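RNA-binding protein with serine-rich domain 1 (Homo sapiens, PDB 4A8X) acts as an auxiliary component of the exon junction complex in mRNA splicing and decay, its RNA recognition motif being required to form the ASAP complex. Local coordinates at residues 19-24 against 70-75. Sequence-based numbering, arbitrary orientation.
Sequences DHIMEI and GQIDGQ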
loop_
_atom_site.group_PDB
_atom_site.type_symbol
_atom_site.label_atom_id
_atom_site.label_comp_id
_atom_site.label_asym_id
_atom_site.label_seq_id
_atom_site.Cartn_x
_atom_site.Cartn_y
_atom_site.Cartn_z
ATOM N N ASP A 19 -3.287 9.383 -10.509
ATOM C CA ASP A 19 -4.537 10.063 -10.106
ATOM C C ASP A 19 -4.625 10.302 -8.594
ATOM O O ASP A 19 -5.192 11.302 -8.134
ATOM C CB ASP A 19 -5.777 9.267 -10.571
ATOM C CG ASP A 19 -6.135 9.518 -12.072
ATOM O OD1 ASP A 19 -5.642 10.517 -12.678
ATOM O OD2 ASP A 19 -6.931 8.722 -12.647
ATOM N N HIS A 20 -4.075 9.379 -7.810
ATOM C CA HIS A 20 -4.047 9.537 -6.370
ATOM C C HIS A 20 -3.203 10.773 -6.055
ATOM O O HIS A 20 -3.565 11.582 -5.210
ATOM C CB HIS A 20 -3.375 8.336 -5.675
ATOM C CG HIS A 20 -4.235 7.101 -5.583
ATOM N ND1 HIS A 20 -3.703 5.841 -5.626
ATOM C CD2 HIS A 20 -5.572 6.945 -5.435
ATOM C CE1 HIS A 20 -4.676 4.947 -5.510
ATOM N NE2 HIS A 20 -5.819 5.599 -5.379
ATOM N N ILE A 21 -2.084 10.909 -6.751
ATOM C CA ILE A 21 -1.156 12.010 -6.498
ATOM C C ILE A 21 -1.818 13.327 -6.890
ATOM O O ILE A 21 -1.679 14.329 -6.188
ATOM C CB ILE A 21 0.166 11.816 -7.284
ATOM C CG1 ILE A 21 0.981 10.626 -6.689
ATOM C CG2 ILE A 21 0.994 13.095 -7.251
ATOM C CD1 ILE A 21 1.382 10.817 -5.248
ATOM N N MET A 22 -2.537 13.327 -8.011
ATOM C CA MET A 22 -3.254 14.525 -8.471
ATOM C C MET A 22 -4.277 14.934 -7.418
ATOM O O MET A 22 -4.346 16.108 -7.016
ATOM C CB MET A 22 -3.959 14.227 -9.815
ATOM C CG MET A 22 -4.856 15.403 -10.359
ATOM S SD MET A 22 -3.921 16.926 -10.765
ATOM C CE MET A 22 -5.280 18.032 -11.210
ATOM N N GLU A 23 -5.080 13.967 -6.973
ATOM C CA GLU A 23 -6.117 14.218 -5.976
ATOM C C GLU A 23 -5.528 14.726 -4.635
ATOM O O GLU A 23 -6.003 15.717 -4.056
ATOM C CB GLU A 23 -6.953 12.953 -5.762
ATOM C CG GLU A 23 -8.026 13.114 -4.746
ATOM C CD GLU A 23 -8.865 11.864 -4.548
ATOM O OE1 GLU A 23 -8.780 10.925 -5.354
ATOM O OE2 GLU A 23 -9.625 11.850 -3.579
ATOM N N ILE A 24 -4.472 14.074 -4.146
ATOM C CA ILE A 24 -3.945 14.410 -2.847
ATOM C C ILE A 24 -3.269 15.806 -2.862
ATOM O O ILE A 24 -3.503 16.630 -1.986
ATOM C CB ILE A 24 -2.935 13.306 -2.383
ATOM C CG1 ILE A 24 -3.700 12.034 -1.980
ATOM C CG2 ILE A 24 -2.071 13.804 -1.264
ATOM C CD1 ILE A 24 -2.782 10.788 -1.839
ATOM N N GLY A 70 4.508 13.275 5.752
ATOM C CA GLY A 70 3.105 12.896 5.769
ATOM C C GLY A 70 3.024 11.416 5.359
ATOM O O GLY A 70 4.065 10.735 5.211
ATOM N N GLN A 71 1.813 10.917 5.228
ATOM C CA GLN A 71 1.584 9.503 4.911
ATOM C C GLN A 71 0.691 9.323 3.708
ATOM O O GLN A 71 -0.297 10.028 3.569
ATOM C CB GLN A 71 0.922 8.789 6.098
ATOM C CG GLN A 71 1.779 8.746 7.348
ATOM C CD GLN A 71 0.988 8.251 8.537
ATOM O OE1 GLN A 71 0.687 7.066 8.632
ATOM N NE2 GLN A 71 0.612 9.163 9.438
ATOM N N ILE A 72 1.029 8.352 2.855
ATOM C CA ILE A 72 0.187 7.952 1.731
ATOM C C ILE A 72 0.170 6.413 1.641
ATOM O O ILE A 72 1.233 5.773 1.632
ATOM C CB ILE A 72 0.652 8.561 0.388
ATOM C CG1 ILE A 72 0.735 10.112 0.425
ATOM C CG2 ILE A 72 -0.301 8.065 -0.760
ATOM C CD1 ILE A 72 1.128 10.793 -0.936
ATOM N N ASP A 73 -1.029 5.856 1.604
ATOM C CA ASP A 73 -1.269 4.410 1.648
ATOM C C ASP A 73 -0.466 3.692 2.719
ATOM O O ASP A 73 0.197 2.676 2.429
ATOM C CB ASP A 73 -0.977 3.767 0.279
ATOM C CG ASP A 73 -1.432 2.333 0.206
ATOM O OD1 ASP A 73 -2.444 1.976 0.859
ATOM O OD2 ASP A 73 -0.755 1.549 -0.513
ATOM N N GLY A 74 -0.483 4.235 3.939
ATOM C CA GLY A 74 0.063 3.568 5.102
ATOM C C GLY A 74 1.560 3.670 5.235
ATOM O O GLY A 74 2.158 2.994 6.059
ATOM N N GLN A 75 2.169 4.509 4.413
ATOM C CA GLN A 75 3.608 4.660 4.397
ATOM C C GLN A 75 3.998 6.143 4.479
ATOM O O GLN A 75 3.412 7.004 3.815
ATOM C CB GLN A 75 4.187 4.027 3.111
ATOM C CG GLN A 75 5.703 3.985 3.071
ATOM C CD GLN A 75 6.192 2.899 2.149
ATOM O OE1 GLN A 75 6.188 1.709 2.512
ATOM N NE2 GLN A 75 6.560 3.286 0.919
#
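In this RNA recognition motif (RRM), the first helix of the fold packs against the short hairpin that strand 71-72 makes with the start of strand 75-82: two isoleucines of helix 18-26, Ile21 and Ile24, meet Ile72 of strand 71-72, the outermost of the sheet within this chain. The contact is small, burying 123 Å² in all, and is made by apolar side chains alone. The ends of the Ile24 and Ile72 side chains meet head-on, and Ile24 CD1 lies 3.8 Å from Ile72 CG2 and 4.0 Å from Ile72 CD1, so one methyl of the helix touches both branches of the strand residue. The CB of Ile72 points toward the helix; chi1 of -56° sets CG2 anti to the backbone N and CG1 beside it, and an extended chi2 (-177°) carries CD1 out to Ile24. Met67 of helix 57-67 touches both Ile24 and Ile72, and Val16 touches both Ile21 and Ile72, which places the trio in the buried core.

The hairpin closes through a type I' turn from Ile72 to Gln75, in which Asp73 and Gly74 both have positive phi; Ile72 N bonds to Gln75 O at 2.9 Å, and Gln75 N returns to Ile72 O at 3.2 Å. Asp73 ties this turn to the loop before the helix, its OD2 accepting from Asn15 ND2. Gln71 and Ile72 also pair in an antiparallel ladder with a strand of another protein chain, whose backbone binds the Glu23 carboxylate; an aromatic side chain of that chain packs on Ile24. Between the two segments, the longer of the two residue contacts runs from Ile21 CD1 to Ile72 CD1, at 4.3 Å.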